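Local coordinates for glycerol dehydratase (Clostridium butyricum, PDB 1R9D), which dehydrates glycerol without vitamin B12, probably through glycyl-radical chemistry that yields 3-hydroxypropionaldehyde, at residues K171-G176 with Q290-Y295; S90-Q95 with Y125-T130. All blocks are in the same frame, centred on the assembly; numbering follows the deposited sequence.

Overall arrangement
Contact 2 (90-95 with 125-130) closes along the chain before contact 1 (171-176 with 290-295) opens, and both lie within the pyruvate formate lyase-like part of the protein. Their centres are about 39 Å apart and their nearest atoms about 26 Å, so the two do not touch. Each sits about 24 Å from the centre of the chain, in its helical part. Contact 1 sets helix 169-190 beside helix 288-298; contact 2 joins the start of helix 92-97 to the loop between helices 113-125 and 131-138. Neither includes a strand of the two five-stranded sheets, which is consistent with helical packing outside the ten-stranded barrel characteristic of glycyl-radical enzymes.

Contact 1: K171-G176 with Q290-Y295; sequences KVLRVG and QYMYPY
The rings of Tyr-295 and Tyr-291 both meet Leu-173, and each does so obliquely. The edge of the Tyr-295 ring has Tyr-291 O in its plane, a neighbour from its own helix, while Leu-173 CB approaches to 4.0 Å from Tyr-295 CZ. The Tyr-295 hydroxyl oxygen reaches the backbone of the other helix, with OH 3.4 Å from Leu-173 C. Arg-174 N is 3.5 Å from Tyr-295 OH, but the angle is too poor for a hydrogen bond. At the tip of Leu-173, CD1 lies 3.9 Å from Tyr-291 CD1, the two side chains crossing at about a right angle. Met-292 closes on the same methyl: its chain bends at chi2 (-59°) and again at chi3 (-81°), which brings SD to 3.8 Å from Leu-173 CD1. Leu-173 thus meets Tyr-291, Met-292 and Tyr-295, and it supplies 83 of the 182 Å² buried between the segments.

The helix axes stay 10.8 Å apart and run at 36°, so side chains span the separation. Helix 288-298 is kinked near Pro-294, where the N atoms of residues 294 and 295 lack the usual bond to the preceding turn. Helix 260-277 packs against Tyr-291, Met-292 and Tyr-295, and the Tyr-291 hydroxyl is hydrogen-bonded to Pro-285 O. With no clear hydrogen bond or salt bridge across the segments, their cohesion comes mainly from apolar packing round Leu-173, with the Tyr-295 hydroxyl set against the backbone of the other helix.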
ATOM      1  N   LYS A 171       2.683  27.449  14.665  1.00 28.49           N
ATOM      2  CA  LYS A 171       1.576  26.743  15.297  1.00 29.45           C
ATOM      3  C   LYS A 171       2.030  25.927  16.497  1.00 29.23           C
ATOM      4  O   LYS A 171       1.409  25.984  17.556  1.00 30.65           O
ATOM      5  CB  LYS A 171       0.892  25.815  14.293  1.00 29.73           C
ATOM      6  CG  LYS A 171      -0.286  25.042  14.869  1.00 31.97           C
ATOM      7  CD  LYS A 171      -0.916  24.146  13.809  1.00 33.64           C
ATOM      8  CE  LYS A 171      -2.120  23.392  14.347  1.00 35.12           C
ATOM      9  NZ  LYS A 171      -2.707  22.498  13.303  1.00 35.57           N
ATOM     10  N   VAL A 172       3.102  25.161  16.332  1.00 29.20           N
ATOM     11  CA  VAL A 172       3.608  24.336  17.420  1.00 29.62           C
ATOM     12  C   VAL A 172       4.139  25.190  18.571  1.00 29.73           C
ATOM     13  O   VAL A 172       4.017  24.812  19.735  1.00 28.61           O
ATOM     14  CB  VAL A 172       4.719  23.382  16.936  1.00 29.13           C
ATOM     15  CG1 VAL A 172       5.165  22.485  18.091  1.00 29.90           C
ATOM     16  CG2 VAL A 172       4.208  22.532  15.778  1.00 29.88           C
ATOM     17  N   LEU A 173       4.731  26.336  18.252  1.00 29.69           N
ATOM     18  CA  LEU A 173       5.244  27.222  19.296  1.00 30.06           C
ATOM     19  C   LEU A 173       4.081  27.698  20.156  1.00 30.49           C
ATOM     20  O   LEU A 173       4.224  27.890  21.366  1.00 30.81           O
ATOM     21  CB  LEU A 173       5.960  28.436  18.682  1.00 29.98           C
ATOM     22  CG  LEU A 173       7.370  28.199  18.138  1.00 30.94           C
ATOM     23  CD1 LEU A 173       7.859  29.436  17.397  1.00 31.30           C
ATOM     24  CD2 LEU A 173       8.309  27.870  19.288  1.00 31.30           C
ATOM     25  N   ARG A 174       2.923  27.875  19.530  1.00 30.26           N
ATOM     26  CA  ARG A 174       1.742  28.343  20.241  1.00 31.50           C
ATOM     27  C   ARG A 174       1.029  27.268  21.063  1.00 31.87           C
ATOM     28  O   ARG A 174       0.711  27.490  22.233  1.00 30.94           O
ATOM     29  CB  ARG A 174       0.736  28.958  19.261  1.00 32.82           C
ATOM     30  CG  ARG A 174      -0.482  29.560  19.944  1.00 35.10           C
ATOM     31  CD  ARG A 174      -1.487  30.132  18.959  1.00 36.67           C
ATOM     32  NE  ARG A 174      -2.283  29.102  18.298  1.00 38.74           N
ATOM     33  CZ  ARG A 174      -2.163  28.765  17.016  1.00 39.85           C
ATOM     34  NH1 ARG A 174      -1.271  29.375  16.246  1.00 40.17           N
ATOM     35  NH2 ARG A 174      -2.946  27.827  16.500  1.00 40.27           N
ATOM     36  N   VAL A 175       0.789  26.107  20.459  1.00 30.95           N
ATOM     37  CA  VAL A 175       0.056  25.036  21.134  1.00 30.76           C
ATOM     38  C   VAL A 175       0.884  23.903  21.722  1.00 30.52           C
ATOM     39  O   VAL A 175       0.360  23.078  22.475  1.00 30.92           O
ATOM     40  CB  VAL A 175      -0.993  24.420  20.185  1.00 30.14           C
ATOM     41  CG1 VAL A 175      -1.889  25.516  19.626  1.00 30.83           C
ATOM     42  CG2 VAL A 175      -0.300  23.667  19.059  1.00 29.72           C
ATOM     43  N   GLY A 176       2.165  23.850  21.375  1.00 30.40           N
ATOM     44  CA  GLY A 176       3.024  22.801  21.895  1.00 30.01           C
ATOM     45  C   GLY A 176       2.678  21.423  21.368  1.00 30.40           C
ATOM     46  O   GLY A 176       1.677  21.245  20.670  1.00 30.78           O
ATOM     47  N   GLN A 290       9.124  36.457  11.444  1.00 25.54           N
ATOM     48  CA  GLN A 290       7.688  36.644  11.574  1.00 25.73           C
ATOM     49  C   GLN A 290       7.051  35.852  12.717  1.00 26.08           C
ATOM     50  O   GLN A 290       6.201  36.386  13.430  1.00 27.45           O
ATOM     51  CB  GLN A 290       7.000  36.308  10.252  1.00 25.85           C
ATOM     52  CG  GLN A 290       7.490  37.176   9.091  1.00 25.04           C
ATOM     53  CD  GLN A 290       7.333  38.663   9.371  1.00 25.02           C
ATOM     54  OE1 GLN A 290       6.242  39.128   9.696  1.00 25.93           O
ATOM     55  NE2 GLN A 290       8.425  39.416   9.242  1.00 23.92           N
ATOM     56  N   TYR A 291       7.441  34.595  12.904  1.00 25.33           N
ATOM     57  CA  TYR A 291       6.844  33.825  13.994  1.00 26.79           C
ATOM     58  C   TYR A 291       7.580  33.939  15.327  1.00 27.70           C
ATOM     59  O   TYR A 291       7.034  33.586  16.369  1.00 29.45           O
ATOM     60  CB  TYR A 291       6.650  32.344  13.600  1.00 25.07           C
ATOM     61  CG  TYR A 291       7.869  31.584  13.119  1.00 25.50           C
ATOM     62  CD1 TYR A 291       8.865  31.170  14.006  1.00 24.07           C
ATOM     63  CD2 TYR A 291       8.009  31.242  11.771  1.00 25.22           C
ATOM     64  CE1 TYR A 291       9.968  30.429  13.563  1.00 25.57           C
ATOM     65  CE2 TYR A 291       9.108  30.507  11.318  1.00 24.69           C
ATOM     66  CZ  TYR A 291      10.082  30.105  12.216  1.00 24.96           C
ATOM     67  OH  TYR A 291      11.170  29.391  11.766  1.00 24.04           O
ATOM     68  N   MET A 292       8.808  34.448  15.309  1.00 28.60           N
ATOM     69  CA  MET A 292       9.559  34.594  16.556  1.00 29.74           C
ATOM     70  C   MET A 292       9.392  35.976  17.181  1.00 30.30           C
ATOM     71  O   MET A 292       9.513  36.126  18.399  1.00 30.80           O
ATOM     72  CB  MET A 292      11.051  34.330  16.335  1.00 29.22           C
ATOM     73  CG  MET A 292      11.406  32.894  15.986  1.00 29.07           C
ATOM     74  SD  MET A 292      10.889  31.690  17.244  1.00 31.08           S
ATOM     75  CE  MET A 292      12.225  31.851  18.462  1.00 30.68           C
ATOM     76  N   TYR A 293       9.100  36.980  16.359  1.00 30.41           N
ATOM     77  CA  TYR A 293       8.953  38.344  16.862  1.00 31.44           C
ATOM     78  C   TYR A 293       7.916  38.518  17.978  1.00 32.26           C
ATOM     79  O   TYR A 293       8.174  39.215  18.963  1.00 32.27           O
ATOM     80  CB  TYR A 293       8.636  39.310  15.714  1.00 32.05           C
ATOM     81  CG  TYR A 293       8.436  40.736  16.179  1.00 32.26           C
ATOM     82  CD1 TYR A 293       9.498  41.476  16.696  1.00 33.22           C
ATOM     83  CD2 TYR A 293       7.176  41.326  16.144  1.00 32.89           C
ATOM     84  CE1 TYR A 293       9.306  42.771  17.171  1.00 33.26           C
ATOM     85  CE2 TYR A 293       6.972  42.617  16.617  1.00 34.72           C
ATOM     86  CZ  TYR A 293       8.040  43.334  17.130  1.00 34.07           C
ATOM     87  OH  TYR A 293       7.831  44.605  17.616  1.00 35.28           O
ATOM     88  N   PRO A 294       6.731  37.900  17.839  1.00 31.81           N
ATOM     89  CA  PRO A 294       5.719  38.046  18.890  1.00 32.16           C
ATOM     90  C   PRO A 294       6.221  37.658  20.282  1.00 31.78           C
ATOM     91  O   PRO A 294       5.880  38.304  21.270  1.00 32.96           O
ATOM     92  CB  PRO A 294       4.590  37.150  18.398  1.00 31.94           C
ATOM     93  CG  PRO A 294       4.680  37.317  16.907  1.00 31.54           C
ATOM     94  CD  PRO A 294       6.171  37.199  16.668  1.00 32.15           C
ATOM     95  N   TYR A 295       7.031  36.611  20.361  1.00 31.79           N
ATOM     96  CA  TYR A 295       7.563  36.175  21.647  1.00 32.35           C
ATOM     97  C   TYR A 295       8.610  37.154  22.170  1.00 33.73           C
ATOM     98  O   TYR A 295       8.725  37.362  23.378  1.00 32.50           O
ATOM     99  CB  TYR A 295       8.146  34.766  21.530  1.00 31.52           C
ATOM    100  CG  TYR A 295       7.102  33.738  21.156  1.00 32.39           C
ATOM    101  CD1 TYR A 295       6.811  33.464  19.820  1.00 32.04           C
ATOM    102  CD2 TYR A 295       6.352  33.086  22.139  1.00 31.94           C
ATOM    103  CE1 TYR A 295       5.797  32.572  19.470  1.00 32.01           C
ATOM    104  CE2 TYR A 295       5.334  32.193  21.799  1.00 31.86           C
ATOM    105  CZ  TYR A 295       5.060  31.944  20.464  1.00 32.43           C
ATOM    106  OH  TYR A 295       4.036  31.089  20.123  1.00 31.91           O
TER

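Contact 2: S90-Q95 with Y125-T130; sequences SNKWLQ and YWNGKT
Asn-91 fills the buried side of this contact, its ND2 coming to 3.4 Å from Trp-126 CB and 3.5 Å from Thr-130 CG2. The amide and indole planes stand 62° apart, and the Asn-91 and Trp-126 side chains cross at about a right angle. Although Asn-91 holds the N-cap position of helix 92-97, its side chain makes no capping bond; chi1 of 59° swings the amide toward the loop, and ND2 donates to Pro-87 O. A water lies 3.2 Å from Trp-126 O and is weakly bonded by Asn-91 ND2. The loop is a type II beta turn from Trp-126 to Lys-129, closed by Lys-129 N bonding Trp-126 O at 2.9 Å, with Gly-128 taking the positive-phi place. Thr-130 follows, its side chain capping a backbone N in the first turn of helix 131-138 and its OG1 also hydrogen-bonded to Glu-133 OE2, while Trp-126 NE1 is tied to Thr-36 OG1. The solvent side is more loosely packed and joined by a hydrogen bond: Lys-92, extended until a final bend at chi4, donates from NZ to Asn-127 OD1 at 2.6 Å, with a C=O...NZ angle of 134° and NZ tilted out of the carbonyl plane. Glu-133 lies against both Lys-92 and Asn-127.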
ATOM      1  N   SER A  90      18.393   4.038   1.880  1.00 24.99           N
ATOM      2  CA  SER A  90      19.418   3.311   1.126  1.00 24.85           C
ATOM      3  C   SER A  90      20.567   3.082   2.099  1.00 24.80           C
ATOM      4  O   SER A  90      20.678   3.781   3.101  1.00 24.38           O
ATOM      5  CB  SER A  90      19.921   4.116  -0.080  1.00 25.20           C
ATOM      6  OG  SER A  90      20.739   5.197   0.327  1.00 25.20           O
ATOM      7  N   ASN A  91      21.419   2.105   1.817  1.00 25.64           N
ATOM      8  CA  ASN A  91      22.538   1.842   2.715  1.00 27.02           C
ATOM      9  C   ASN A  91      23.666   1.057   2.068  1.00 27.52           C
ATOM     10  O   ASN A  91      24.783   1.030   2.588  1.00 28.39           O
ATOM     11  CB  ASN A  91      22.045   1.099   3.956  1.00 26.13           C
ATOM     12  CG  ASN A  91      21.382  -0.211   3.615  1.00 25.79           C
ATOM     13  OD1 ASN A  91      22.048  -1.185   3.252  1.00 25.28           O
ATOM     14  ND2 ASN A  91      20.054  -0.242   3.706  1.00 25.67           N
ATOM     15  N   LYS A  92      23.384   0.420   0.938  1.00 28.88           N
ATOM     16  CA  LYS A  92      24.407  -0.355   0.251  1.00 29.87           C
ATOM     17  C   LYS A  92      25.577   0.522  -0.194  1.00 29.94           C
ATOM     18  O   LYS A  92      26.707   0.048  -0.296  1.00 29.42           O
ATOM     19  CB  LYS A  92      23.802  -1.092  -0.947  1.00 31.49           C
ATOM     20  CG  LYS A  92      22.860  -2.229  -0.545  1.00 32.31           C
ATOM     21  CD  LYS A  92      22.322  -2.976  -1.754  1.00 34.35           C
ATOM     22  CE  LYS A  92      21.254  -3.995  -1.352  1.00 34.73           C
ATOM     23  NZ  LYS A  92      21.768  -5.002  -0.374  1.00 36.49           N
ATOM     24  N   TRP A  93      25.315   1.801  -0.450  1.00 29.40           N
ATOM     25  CA  TRP A  93      26.389   2.700  -0.859  1.00 30.11           C
ATOM     26  C   TRP A  93      27.360   2.889   0.307  1.00 31.03           C
ATOM     27  O   TRP A  93      28.576   2.974   0.113  1.00 31.27           O
ATOM     28  CB  TRP A  93      25.830   4.065  -1.290  1.00 28.89           C
ATOM     29  CG  TRP A  93      25.170   4.842  -0.185  1.00 27.58           C
ATOM     30  CD1 TRP A  93      23.839   4.865   0.125  1.00 27.41           C
ATOM     31  CD2 TRP A  93      25.816   5.696   0.765  1.00 26.44           C
ATOM     32  NE1 TRP A  93      23.617   5.682   1.208  1.00 26.78           N
ATOM     33  CE2 TRP A  93      24.815   6.204   1.621  1.00 26.59           C
ATOM     34  CE3 TRP A  93      27.149   6.082   0.978  1.00 26.76           C
ATOM     35  CZ2 TRP A  93      25.102   7.080   2.674  1.00 26.92           C
ATOM     36  CZ3 TRP A  93      27.434   6.957   2.026  1.00 26.04           C
ATOM     37  CH2 TRP A  93      26.413   7.444   2.860  1.00 27.03           C
ATOM     38  N   LEU A  94      26.812   2.949   1.519  1.00 31.08           N
ATOM     39  CA  LEU A  94      27.613   3.134   2.722  1.00 32.25           C
ATOM     40  C   LEU A  94      28.460   1.889   2.935  1.00 32.78           C
ATOM     41  O   LEU A  94      29.651   1.976   3.236  1.00 32.62           O
ATOM     42  CB  LEU A  94      26.709   3.347   3.939  1.00 33.07           C
ATOM     43  CG  LEU A  94      27.164   4.315   5.037  1.00 34.70           C
ATOM     44  CD1 LEU A  94      26.427   3.985   6.318  1.00 33.61           C
ATOM     45  CD2 LEU A  94      28.659   4.227   5.258  1.00 34.89           C
ATOM     46  N   GLN A  95      27.832   0.730   2.777  1.00 33.21           N
ATOM     47  CA  GLN A  95      28.519  -0.544   2.940  1.00 34.72           C
ATOM     48  C   GLN A  95      29.740  -0.607   2.024  1.00 35.90           C
ATOM     49  O   GLN A  95      30.791  -1.124   2.407  1.00 35.40           O
ATOM     50  CB  GLN A  95      27.562  -1.691   2.620  1.00 35.16           C
ATOM     51  CG  GLN A  95      28.183  -3.075   2.695  1.00 37.75           C
ATOM     52  CD  GLN A  95      27.148  -4.174   2.585  1.00 38.54           C
ATOM     53  OE1 GLN A  95      26.365  -4.217   1.633  1.00 39.91           O
ATOM     54  NE2 GLN A  95      27.137  -5.072   3.561  1.00 39.67           N
ATOM     55  N   TYR A 125      19.773  -6.652   7.544  1.00 29.51           N
ATOM     56  CA  TYR A 125      18.330  -6.548   7.721  1.00 30.07           C
ATOM     57  C   TYR A 125      17.620  -5.769   6.620  1.00 30.07           C
ATOM     58  O   TYR A 125      16.625  -6.235   6.067  1.00 30.00           O
ATOM     59  CB  TYR A 125      17.970  -5.888   9.052  1.00 30.30           C
ATOM     60  CG  TYR A 125      16.470  -5.678   9.182  1.00 32.23           C
ATOM     61  CD1 TYR A 125      15.619  -6.749   9.456  1.00 31.93           C
ATOM     62  CD2 TYR A 125      15.897  -4.428   8.943  1.00 32.38           C
ATOM     63  CE1 TYR A 125      14.237  -6.584   9.485  1.00 33.03           C
ATOM     64  CE2 TYR A 125      14.511  -4.251   8.967  1.00 33.18           C
ATOM     65  CZ  TYR A 125      13.689  -5.335   9.238  1.00 33.92           C
ATOM     66  OH  TYR A 125      12.322  -5.175   9.245  1.00 33.66           O
ATOM     67  N   TRP A 126      18.128  -4.580   6.309  1.00 29.67           N
ATOM     68  CA  TRP A 126      17.485  -3.725   5.314  1.00 29.42           C
ATOM     69  C   TRP A 126      17.605  -4.113   3.853  1.00 30.47           C
ATOM     70  O   TRP A 126      17.093  -3.415   2.980  1.00 30.34           O
ATOM     71  CB  TRP A 126      17.947  -2.283   5.495  1.00 27.45           C
ATOM     72  CG  TRP A 126      17.509  -1.697   6.793  1.00 26.42           C
ATOM     73  CD1 TRP A 126      18.209  -1.681   7.965  1.00 24.89           C
ATOM     74  CD2 TRP A 126      16.250  -1.070   7.068  1.00 25.49           C
ATOM     75  NE1 TRP A 126      17.465  -1.082   8.951  1.00 24.63           N
ATOM     76  CE2 TRP A 126      16.258  -0.698   8.428  1.00 25.33           C
ATOM     77  CE3 TRP A 126      15.115  -0.788   6.293  1.00 26.46           C
ATOM     78  CZ2 TRP A 126      15.172  -0.055   9.039  1.00 24.95           C
ATOM     79  CZ3 TRP A 126      14.032  -0.147   6.899  1.00 25.55           C
ATOM     80  CH2 TRP A 126      14.071   0.212   8.258  1.00 25.50           C
ATOM     81  N   ASN A 127      18.264  -5.229   3.574  1.00 30.73           N
ATOM     82  CA  ASN A 127      18.407  -5.664   2.196  1.00 31.63           C
ATOM     83  C   ASN A 127      17.043  -5.875   1.535  1.00 31.81           C
ATOM     84  O   ASN A 127      16.255  -6.724   1.963  1.00 31.98           O
ATOM     85  CB  ASN A 127      19.223  -6.956   2.130  1.00 33.27           C
ATOM     86  CG  ASN A 127      19.392  -7.458   0.715  1.00 35.55           C
ATOM     87  OD1 ASN A 127      19.780  -6.707  -0.178  1.00 35.90           O
ATOM     88  ND2 ASN A 127      19.102  -8.736   0.501  1.00 37.67           N
ATOM     89  N   GLY A 128      16.775  -5.090   0.495  1.00 30.81           N
ATOM     90  CA  GLY A 128      15.521  -5.187  -0.232  1.00 29.25           C
ATOM     91  C   GLY A 128      14.336  -4.498   0.424  1.00 28.65           C
ATOM     92  O   GLY A 128      13.237  -4.511  -0.122  1.00 29.05           O
ATOM     93  N   LYS A 129      14.553  -3.865   1.571  1.00 27.12           N
ATOM     94  CA  LYS A 129      13.459  -3.224   2.296  1.00 27.88           C
ATOM     95  C   LYS A 129      13.474  -1.700   2.334  1.00 26.99           C
ATOM     96  O   LYS A 129      12.688  -1.090   3.061  1.00 27.44           O
ATOM     97  CB  LYS A 129      13.435  -3.762   3.728  1.00 29.67           C
ATOM     98  CG  LYS A 129      13.397  -5.281   3.788  1.00 31.18           C
ATOM     99  CD  LYS A 129      13.511  -5.787   5.213  1.00 34.87           C
ATOM    100  CE  LYS A 129      13.609  -7.307   5.238  1.00 37.19           C
ATOM    101  NZ  LYS A 129      13.933  -7.808   6.603  1.00 39.42           N
ATOM    102  N   THR A 130      14.349  -1.087   1.547  1.00 25.00           N
ATOM    103  CA  THR A 130      14.459   0.365   1.527  1.00 24.95           C
ATOM    104  C   THR A 130      13.533   1.001   0.498  1.00 23.91           C
ATOM    105  O   THR A 130      12.959   0.315  -0.347  1.00 24.25           O
ATOM    106  CB  THR A 130      15.897   0.808   1.187  1.00 24.86           C
ATOM    107  OG1 THR A 130      16.227   0.363  -0.134  1.00 25.67           O
ATOM    108  CG2 THR A 130      16.894   0.213   2.183  1.00 26.06           C
TER
HETATM  109  O   HOH W   1      19.310  -2.070   1.181  1.00 29.47           O